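Local coordinates for DnaJ homolog subfamily C member 3 (Mus musculus, PDB 3IEG), which acts in the unfolded protein response, its TPR domain (this chain) binding misfolded proteins and the full-length protein stimulating an Hsp70 ATPase and restraining an eIF2-alpha kinase, at residues S240-I245 / S255-V260; G248-A253 / S283-P288; D203-L208 / K233-I238. One frame throughout, in Å; residues are numbered along the deposited sequence.

Contact 1 of 3, residues S240-I245 / S255-V260; sequences SAEELI and SKYESV
Lys256 lies against Ser240, Ala241 and Leu244 where helices 222-246 and 250-263 pack antiparallel, segments 240-245 and 255-260 both in TPR 7, local axes 9.2 Å apart at 162°. Its CB faces the Ala241 methyl, and the CA atoms of these two residues, 5.5 Å apart, are the nearest pair across the contact. From there the chain crosses Leu244 at about a right angle, CG meeting Leu244 CD1 at 3.5 Å, and its CE runs on to Ser240 CB; a bend at chi2 turns the aliphatic part along this path. Tyr257 follows. Ala241 CB sits over one ring face in a CH-pi contact, 3.6 Å from the Tyr257 centroid and displaced toward the rim. At the ring edge, Tyr257 OH donates to Glu242 OE1 (2.6 Å), which receives it on its anti lone pair, the carboxylate plane turned 61° from the ring. Glu242 reaches the hydroxyl by bending at chi2 (-53°). The small alanine suits this close approach, consistent with small residues at such positions in TPR motifs. Glu242 OE1 also forms a salt bridge with Arg277, which is likely to keep the carboxylate charged and the hydroxyl in place, while the methyl probably restrains the ring.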
loop_
_atom_site.group_PDB
_atom_site.type_symbol
_atom_site.label_atom_id
_atom_site.label_comp_id
_atom_site.label_asym_id
_atom_site.label_seq_id
_atom_site.Cartn_x
_atom_site.Cartn_y
_atom_site.Cartn_z
ATOM N N SER A 240 -18.362 2.302 -19.086
ATOM C CA SER A 240 -19.308 2.368 -20.187
ATOM C C SER A 240 -18.909 1.453 -21.327
ATOM O O SER A 240 -19.749 0.734 -21.871
ATOM C CB SER A 240 -19.436 3.793 -20.688
ATOM O OG SER A 240 -20.404 4.474 -19.926
ATOM N N ALA A 241 -17.627 1.481 -21.680
ATOM C CA ALA A 241 -17.109 0.674 -22.776
ATOM C C ALA A 241 -17.308 -0.812 -22.527
ATOM O O ALA A 241 -17.792 -1.527 -23.400
ATOM C CB ALA A 241 -15.651 0.974 -23.000
ATOM N N GLU A 242 -16.942 -1.268 -21.332
ATOM C CA GLU A 242 -17.107 -2.666 -20.938
ATOM C C GLU A 242 -18.577 -3.068 -20.861
ATOM O O GLU A 242 -18.948 -4.206 -21.137
ATOM C CB GLU A 242 -16.377 -2.942 -19.620
ATOM C CG GLU A 242 -14.846 -2.952 -19.778
ATOM C CD GLU A 242 -14.391 -3.900 -20.881
ATOM O OE1 GLU A 242 -13.416 -3.587 -21.594
ATOM O OE2 GLU A 242 -15.031 -4.961 -21.040
ATOM N N GLU A 243 -19.418 -2.112 -20.510
ATOM C CA GLU A 243 -20.845 -2.333 -20.541
ATOM C C GLU A 243 -21.338 -2.474 -21.994
ATOM O O GLU A 243 -22.130 -3.363 -22.317
ATOM C CB GLU A 243 -21.543 -1.204 -19.812
ATOM C CG GLU A 243 -23.038 -1.289 -19.845
ATOM C CD GLU A 243 -23.661 -0.570 -18.683
ATOM O OE1 GLU A 243 -24.874 -0.233 -18.777
ATOM O OE2 GLU A 243 -22.923 -0.356 -17.684
ATOM N N LEU A 244 -20.844 -1.613 -22.870
ATOM C CA LEU A 244 -21.181 -1.731 -24.271
ATOM C C LEU A 244 -20.713 -3.066 -24.869
ATOM O O LEU A 244 -21.485 -3.692 -25.600
ATOM C CB LEU A 244 -20.685 -0.520 -25.070
ATOM C CG LEU A 244 -21.310 0.810 -24.630
ATOM C CD1 LEU A 244 -20.458 2.002 -25.075
ATOM C CD2 LEU A 244 -22.768 0.958 -25.080
ATOM N N ILE A 245 -19.492 -3.522 -24.556
ATOM C CA ILE A 245 -19.034 -4.783 -25.164
ATOM C C ILE A 245 -19.853 -5.963 -24.632
ATOM O O ILE A 245 -20.027 -6.958 -25.330
ATOM C CB ILE A 245 -17.459 -5.084 -25.149
ATOM C CG1 ILE A 245 -17.088 -6.123 -24.106
ATOM C CG2 ILE A 245 -16.550 -3.847 -25.085
ATOM C CD1 ILE A 245 -16.934 -7.488 -24.693
ATOM N N SER A 255 -15.863 3.517 -30.309
ATOM C CA SER A 255 -16.088 4.927 -30.048
ATOM C C SER A 255 -15.777 5.298 -28.590
ATOM O O SER A 255 -15.053 6.260 -28.342
ATOM C CB SER A 255 -17.538 5.259 -30.411
ATOM O OG SER A 255 -17.946 6.515 -29.908
ATOM N N LYS A 256 -16.311 4.536 -27.635
ATOM C CA LYS A 256 -16.038 4.783 -26.223
ATOM C C LYS A 256 -14.564 4.674 -25.837
ATOM O O LYS A 256 -14.052 5.562 -25.164
ATOM C CB LYS A 256 -16.879 3.889 -25.318
ATOM C CG LYS A 256 -18.117 4.577 -24.770
ATOM C CD LYS A 256 -17.811 5.623 -23.726
ATOM C CE LYS A 256 -19.108 6.217 -23.225
ATOM N NZ LYS A 256 -19.390 7.528 -23.807
ATOM N N TYR A 257 -13.884 3.607 -26.258
ATOM C CA TYR A 257 -12.457 3.484 -25.973
ATOM C C TYR A 257 -11.618 4.546 -26.697
ATOM O O TYR A 257 -10.538 4.920 -26.238
ATOM C CB TYR A 257 -11.948 2.073 -26.248
ATOM C CG TYR A 257 -12.055 1.180 -25.036
ATOM C CD1 TYR A 257 -12.932 0.089 -25.010
ATOM C CD2 TYR A 257 -11.300 1.439 -23.892
ATOM C CE1 TYR A 257 -13.036 -0.727 -23.876
ATOM C CE2 TYR A 257 -11.401 0.633 -22.758
ATOM C CZ TYR A 257 -12.265 -0.444 -22.761
ATOM O OH TYR A 257 -12.351 -1.220 -21.637
ATOM N N GLU A 258 -12.142 5.048 -27.809
ATOM C CA GLU A 258 -11.491 6.123 -28.535
ATOM C C GLU A 258 -11.380 7.330 -27.613
ATOM O O GLU A 258 -10.323 7.943 -27.510
ATOM C CB GLU A 258 -12.277 6.487 -29.793
ATOM C CG GLU A 258 -11.431 6.680 -31.044
ATOM C CD GLU A 258 -11.103 5.364 -31.756
ATOM O OE1 GLU A 258 -11.698 5.084 -32.827
ATOM O OE2 GLU A 258 -10.255 4.608 -31.236
ATOM N N SER A 259 -12.466 7.655 -26.926
ATOM C CA SER A 259 -12.451 8.800 -26.041
ATOM C C SER A 259 -11.682 8.518 -24.743
ATOM O O SER A 259 -11.137 9.433 -24.136
ATOM C CB SER A 259 -13.863 9.295 -25.769
ATOM O OG SER A 259 -14.632 8.259 -25.208
ATOM N N VAL A 260 -11.610 7.251 -24.338
ATOM C CA VAL A 260 -10.753 6.849 -23.217
ATOM C C VAL A 260 -9.288 7.234 -23.465
ATOM O O VAL A 260 -8.644 7.780 -22.582
ATOM C CB VAL A 260 -10.906 5.342 -22.879
ATOM C CG1 VAL A 260 -9.814 4.868 -21.919
ATOM C CG2 VAL A 260 -12.271 5.077 -22.289
#

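Contact 2 of 3, residues G248-A253 / S283-P288; sequences GRYTDA and SKDEKP
Tyr250 and Asp285 bring their CA atoms to 6.0 Å, with no hydrogen bond across, as the start of helix 250-263 passes the turn that ends helix 268-284. The Tyr250 ring carries most of the contact. Lys284 CB stands 3.4 Å above one of its faces, offset toward the rim in a CH-pi contact near CZ, while the opposite face lies against the backbone carbonyl carbon of Gly248. Having its CG beside the backbone N (chi1 -60°) directs the ring toward Lys284. This is an inter-repeat junction, residues 248-253 lying in TPR 7 and 283-288 in TPR 8, and the turns on both sides are Schellman motifs, with Gly248 and Glu286 as the C-prime residues of positive phi. Lys284 itself bends away beyond CB, and its NZ forms a salt bridge with Glu314 of helix 306-318. Lower on the tyrosine, Tyr250 CB packs on Asp285 CB at 3.7 Å, the two side chains running past one another in opposite senses. The Asp285 carboxylate continues to Thr251, where OD2 lies 3.5 Å from the methyl CG2. Lys287 NZ pairs with the same Asp285 OD2 at 3.2 Å, coming from above the carboxylate plane.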
loop_
_atom_site.group_PDB
_atom_site.type_symbol
_atom_site.label_atom_id
_atom_site.label_comp_id
_atom_site.label_asym_id
_atom_site.label_seq_id
_atom_site.Cartn_x
_atom_site.Cartn_y
_atom_site.Cartn_z
ATOM N N GLY A 248 -22.907 -6.497 -26.895
ATOM C CA GLY A 248 -22.630 -6.630 -28.321
ATOM C C GLY A 248 -22.603 -5.333 -29.117
ATOM O O GLY A 248 -22.586 -5.352 -30.347
ATOM N N ARG A 249 -22.590 -4.196 -28.429
ATOM C CA ARG A 249 -22.576 -2.899 -29.110
ATOM C C ARG A 249 -21.139 -2.471 -29.453
ATOM O O ARG A 249 -20.622 -1.500 -28.906
ATOM C CB ARG A 249 -23.274 -1.844 -28.254
ATOM C CG ARG A 249 -24.697 -2.194 -27.884
ATOM C CD ARG A 249 -25.338 -1.135 -26.993
ATOM N NE ARG A 249 -25.172 0.200 -27.556
ATOM C CZ ARG A 249 -25.623 1.313 -26.990
ATOM N NH1 ARG A 249 -26.269 1.265 -25.829
ATOM N NH2 ARG A 249 -25.415 2.475 -27.584
ATOM N N TYR A 250 -20.511 -3.192 -30.375
ATOM C CA TYR A 250 -19.073 -3.061 -30.626
ATOM C C TYR A 250 -18.605 -1.731 -31.204
ATOM O O TYR A 250 -17.540 -1.219 -30.830
ATOM C CB TYR A 250 -18.579 -4.239 -31.468
ATOM C CG TYR A 250 -18.820 -5.534 -30.756
ATOM C CD1 TYR A 250 -19.829 -6.400 -31.168
ATOM C CD2 TYR A 250 -18.083 -5.864 -29.620
ATOM C CE1 TYR A 250 -20.071 -7.588 -30.482
ATOM C CE2 TYR A 250 -18.314 -7.040 -28.934
ATOM C CZ TYR A 250 -19.304 -7.896 -29.371
ATOM O OH TYR A 250 -19.518 -9.055 -28.682
ATOM N N THR A 251 -19.401 -1.154 -32.096
ATOM C CA THR A 251 -18.989 0.105 -32.693
ATOM C C THR A 251 -19.111 1.264 -31.698
ATOM O O THR A 251 -18.299 2.183 -31.731
ATOM C CB THR A 251 -19.646 0.410 -34.098
ATOM O OG1 THR A 251 -20.563 1.497 -33.990
ATOM C CG2 THR A 251 -20.342 -0.801 -34.690
ATOM N N ASP A 252 -20.092 1.205 -30.802
ATOM C CA ASP A 252 -20.182 2.202 -29.734
ATOM C C ASP A 252 -19.088 2.031 -28.682
ATOM O O ASP A 252 -18.578 3.015 -28.146
ATOM C CB ASP A 252 -21.563 2.217 -29.076
ATOM C CG ASP A 252 -22.643 2.801 -29.983
ATOM O OD1 ASP A 252 -22.336 3.669 -30.832
ATOM O OD2 ASP A 252 -23.811 2.394 -29.837
ATOM N N ALA A 253 -18.719 0.785 -28.407
ATOM C CA ALA A 253 -17.568 0.490 -27.541
ATOM C C ALA A 253 -16.255 1.009 -28.127
ATOM O O ALA A 253 -15.430 1.576 -27.416
ATOM C CB ALA A 253 -17.469 -1.007 -27.253
ATOM N N SER A 283 -12.954 -7.616 -33.956
ATOM C CA SER A 283 -13.047 -9.070 -34.088
ATOM C C SER A 283 -14.478 -9.592 -33.934
ATOM O O SER A 283 -14.986 -10.286 -34.808
ATOM C CB SER A 283 -12.114 -9.757 -33.086
ATOM O OG SER A 283 -12.074 -11.163 -33.292
ATOM N N LYS A 284 -15.119 -9.249 -32.820
ATOM C CA LYS A 284 -16.463 -9.730 -32.500
ATOM C C LYS A 284 -17.563 -9.113 -33.374
ATOM O O LYS A 284 -18.634 -9.699 -33.541
ATOM C CB LYS A 284 -16.779 -9.494 -31.018
ATOM C CG LYS A 284 -16.019 -10.373 -30.041
ATOM C CD LYS A 284 -16.441 -11.851 -30.115
ATOM C CE LYS A 284 -15.740 -12.672 -29.018
ATOM N NZ LYS A 284 -15.411 -14.078 -29.426
ATOM N N ASP A 285 -17.298 -7.933 -33.920
ATOM C CA ASP A 285 -18.222 -7.277 -34.840
ATOM C C ASP A 285 -18.019 -7.839 -36.250
ATOM O O ASP A 285 -18.527 -7.294 -37.232
ATOM C CB ASP A 285 -17.985 -5.763 -34.828
ATOM C CG ASP A 285 -19.201 -4.968 -35.272
ATOM O OD1 ASP A 285 -20.344 -5.459 -35.104
ATOM O OD2 ASP A 285 -19.009 -3.836 -35.782
ATOM N N GLU A 286 -17.275 -8.943 -36.326
ATOM C CA GLU A 286 -16.873 -9.569 -37.581
ATOM C C GLU A 286 -16.456 -8.558 -38.650
ATOM O O GLU A 286 -17.043 -8.506 -39.732
ATOM C CB GLU A 286 -17.963 -10.503 -38.093
ATOM C CG GLU A 286 -18.139 -11.742 -37.235
ATOM C CD GLU A 286 -19.296 -12.622 -37.689
ATOM O OE1 GLU A 286 -20.182 -12.133 -38.432
ATOM O OE2 GLU A 286 -19.322 -13.805 -37.283
ATOM N N LYS A 287 -15.444 -7.755 -38.323
ATOM C CA LYS A 287 -14.838 -6.820 -39.267
ATOM C C LYS A 287 -13.331 -7.098 -39.392
ATOM O O LYS A 287 -12.502 -6.352 -38.878
ATOM C CB LYS A 287 -15.166 -5.374 -38.875
ATOM C CG LYS A 287 -16.616 -5.026 -39.196
ATOM C CD LYS A 287 -17.053 -3.651 -38.715
ATOM C CE LYS A 287 -18.429 -3.306 -39.317
ATOM N NZ LYS A 287 -19.172 -2.244 -38.573
ATOM N N PRO A 288 -12.982 -8.184 -40.101
ATOM C CA PRO A 288 -11.663 -8.816 -40.062
ATOM C C PRO A 288 -10.480 -7.956 -40.484
ATOM O O PRO A 288 -9.443 -8.024 -39.839
ATOM C CB PRO A 288 -11.817 -10.002 -41.011
ATOM C CG PRO A 288 -12.946 -9.637 -41.901
ATOM C CD PRO A 288 -13.887 -8.883 -41.029
#

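Contact 3 of 3, residues D203-L208 / K233-I238; sequences DHELSL and KLNKLI
The junction between TPR 6 and TPR 7 is built here by His204, on the first turn of helix 204-217, lodged against Asn235 and Ile238 of helix 222-246. The local axes run 9.8 Å apart at 140°. Asn235 ND2 donates to His204 ND1 (2.8 Å), arriving at the imidazole edge close to the ring plane, although the N-H...N angle of 134° makes the bond bent. The arrangement is consistent with an unprotonated ND1. Ile238 CD1 covers one ring face, 3.6 Å from the His204 centroid, and its CG2 extends the cover toward NE2 and CE1. The ring gains this place by taking the crowded position between backbone N and carbonyl carbon (chi1 49°). Exchanging His204 for an alanine would probably leave the Asn235 amide without its acceptor and strip Ile238 of the ring it packs on. Leu208 CD1 rests 3.6 Å from Asn235 OD1, crossing the amide side chain at about a right angle, and Leu234 CD1 reaches His204 CB. Farther along, the Cys214–Cys224 disulfide ties the same two helices together. Tyr270 of helix 268-284 touches both His204 and Leu234, while Tyr257 and Val260 of helix 250-263 pack on Ile238 and Leu234.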
loop_
_atom_site.group_PDB
_atom_site.type_symbol
_atom_site.label_atom_id
_atom_site.label_comp_id
_atom_site.label_asym_id
_atom_site.label_seq_id
_atom_site.Cartn_x
_atom_site.Cartn_y
_atom_site.Cartn_z
ATOM N N ASP A 203 -4.463 0.958 -12.906
ATOM C CA ASP A 203 -5.517 0.539 -11.980
ATOM C C ASP A 203 -6.485 1.678 -11.643
ATOM O O ASP A 203 -6.526 2.178 -10.510
ATOM C CB ASP A 203 -4.902 -0.035 -10.699
ATOM C CG ASP A 203 -4.170 -1.341 -10.936
ATOM O OD1 ASP A 203 -4.256 -1.903 -12.047
ATOM O OD2 ASP A 203 -3.509 -1.821 -10.001
ATOM N N HIS A 204 -7.278 2.063 -12.633
ATOM C CA HIS A 204 -8.190 3.188 -12.498
ATOM C C HIS A 204 -9.181 3.044 -11.357
ATOM O O HIS A 204 -9.504 4.031 -10.689
ATOM C CB HIS A 204 -8.910 3.484 -13.818
ATOM C CG HIS A 204 -9.523 2.282 -14.464
ATOM N ND1 HIS A 204 -10.814 1.872 -14.201
ATOM C CD2 HIS A 204 -9.029 1.412 -15.378
ATOM C CE1 HIS A 204 -11.083 0.792 -14.915
ATOM N NE2 HIS A 204 -10.021 0.500 -15.647
ATOM N N GLU A 205 -9.637 1.826 -11.098
ATOM C CA GLU A 205 -10.644 1.635 -10.069
ATOM C C GLU A 205 -10.127 1.862 -8.645
ATOM O O GLU A 205 -10.744 2.590 -7.863
ATOM C CB GLU A 205 -11.290 0.266 -10.194
ATOM C CG GLU A 205 -12.644 0.209 -9.531
ATOM C CD GLU A 205 -13.263 -1.160 -9.588
ATOM O OE1 GLU A 205 -14.516 -1.229 -9.626
ATOM O OE2 GLU A 205 -12.504 -2.163 -9.597
ATOM N N LEU A 206 -9.000 1.237 -8.315
ATOM C CA LEU A 206 -8.369 1.423 -7.005
ATOM C C LEU A 206 -7.913 2.860 -6.833
ATOM O O LEU A 206 -8.080 3.425 -5.756
ATOM C CB LEU A 206 -7.192 0.464 -6.807
ATOM C CG LEU A 206 -7.533 -1.034 -6.697
ATOM C CD1 LEU A 206 -6.300 -1.905 -7.000
ATOM C CD2 LEU A 206 -8.176 -1.393 -5.336
ATOM N N SER A 207 -7.370 3.447 -7.904
ATOM C CA SER A 207 -7.042 4.874 -7.939
ATOM C C SER A 207 -8.236 5.730 -7.494
ATOM O O SER A 207 -8.090 6.616 -6.649
ATOM C CB SER A 207 -6.570 5.287 -9.338
ATOM O OG SER A 207 -6.197 6.658 -9.408
ATOM N N LEU A 208 -9.414 5.433 -8.041
ATOM C CA LEU A 208 -10.633 6.181 -7.737
ATOM C C LEU A 208 -11.010 6.067 -6.266
ATOM O O LEU A 208 -11.247 7.081 -5.609
ATOM C CB LEU A 208 -11.802 5.685 -8.599
ATOM C CG LEU A 208 -12.956 6.577 -9.090
ATOM C CD1 LEU A 208 -14.202 5.713 -9.366
ATOM C CD2 LEU A 208 -13.302 7.737 -8.165
ATOM N N LYS A 233 -14.051 10.525 -14.424
ATOM C CA LYS A 233 -14.363 10.517 -15.856
ATOM C C LYS A 233 -13.731 9.338 -16.596
ATOM O O LYS A 233 -14.414 8.603 -17.302
ATOM C CB LYS A 233 -13.901 11.813 -16.520
ATOM C CG LYS A 233 -14.816 13.022 -16.299
ATOM C CD LYS A 233 -14.183 14.318 -16.862
ATOM C CE LYS A 233 -13.957 14.220 -18.378
ATOM N NZ LYS A 233 -13.580 15.541 -18.958
ATOM N N LEU A 234 -12.424 9.168 -16.436
ATOM C CA LEU A 234 -11.709 8.102 -17.100
ATOM C C LEU A 234 -12.287 6.752 -16.715
ATOM O O LEU A 234 -12.350 5.842 -17.535
ATOM C CB LEU A 234 -10.232 8.170 -16.741
ATOM C CG LEU A 234 -9.175 7.460 -17.597
ATOM C CD1 LEU A 234 -8.823 6.125 -16.997
ATOM C CD2 LEU A 234 -9.534 7.340 -19.092
ATOM N N ASN A 235 -12.730 6.634 -15.473
ATOM C CA ASN A 235 -13.293 5.395 -14.982
ATOM C C ASN A 235 -14.709 5.120 -15.489
ATOM O O ASN A 235 -15.049 3.965 -15.742
ATOM C CB ASN A 235 -13.271 5.364 -13.458
ATOM C CG ASN A 235 -13.822 4.076 -12.900
ATOM O OD1 ASN A 235 -14.971 4.016 -12.477
ATOM N ND2 ASN A 235 -13.007 3.027 -12.913
ATOM N N LYS A 236 -15.539 6.162 -15.606
ATOM C CA LYS A 236 -16.903 5.999 -16.128
ATOM C C LYS A 236 -16.842 5.554 -17.573
ATOM O O LYS A 236 -17.560 4.639 -17.977
ATOM C CB LYS A 236 -17.730 7.284 -16.026
ATOM C CG LYS A 236 -18.474 7.461 -14.704
ATOM C CD LYS A 236 -19.507 8.626 -14.772
ATOM C CE LYS A 236 -19.731 9.304 -13.398
ATOM N NZ LYS A 236 -20.148 8.340 -12.311
ATOM N N LEU A 237 -15.968 6.196 -18.336
ATOM C CA LEU A 237 -15.755 5.859 -19.734
ATOM C C LEU A 237 -15.406 4.389 -19.940
ATOM O O LEU A 237 -16.007 3.740 -20.784
ATOM C CB LEU A 237 -14.681 6.764 -20.340
ATOM C CG LEU A 237 -15.028 8.120 -20.976
ATOM C CD1 LEU A 237 -16.398 8.721 -20.597
ATOM C CD2 LEU A 237 -13.899 9.104 -20.695
ATOM N N ILE A 238 -14.463 3.863 -19.162
ATOM C CA ILE A 238 -14.079 2.458 -19.256
ATOM C C ILE A 238 -15.221 1.543 -18.815
ATOM O O ILE A 238 -15.437 0.474 -19.390
ATOM C CB ILE A 238 -12.806 2.169 -18.447
ATOM C CG1 ILE A 238 -11.637 2.962 -19.030
ATOM C CG2 ILE A 238 -12.480 0.669 -18.424
ATOM C CD1 ILE A 238 -10.410 3.008 -18.129
#

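The three contacts follow the superhelix from TPR 6 to TPR 8: contact 3 joins TPR 6 to TPR 7, contact 1 lies within TPR 7, between helices 222-246 and 250-263, and contact 2 passes on to TPR 8. Contacts 1 and 3 share helix 222-246, their centres 12 Å apart, and meet where Val260 packs on Leu237 and Tyr257 OH lies 3.7 Å from Ile238 CG2. Contacts 1 and 2, 11 Å between centres, share helix 250-263 and are linked by a probable hydrogen bond from Arg249 N to Leu244 O (3.1 Å). Contacts 2 and 3 do not touch. The groove for misfolded proteins belongs to the first two repeats, so none of these contacts forms it.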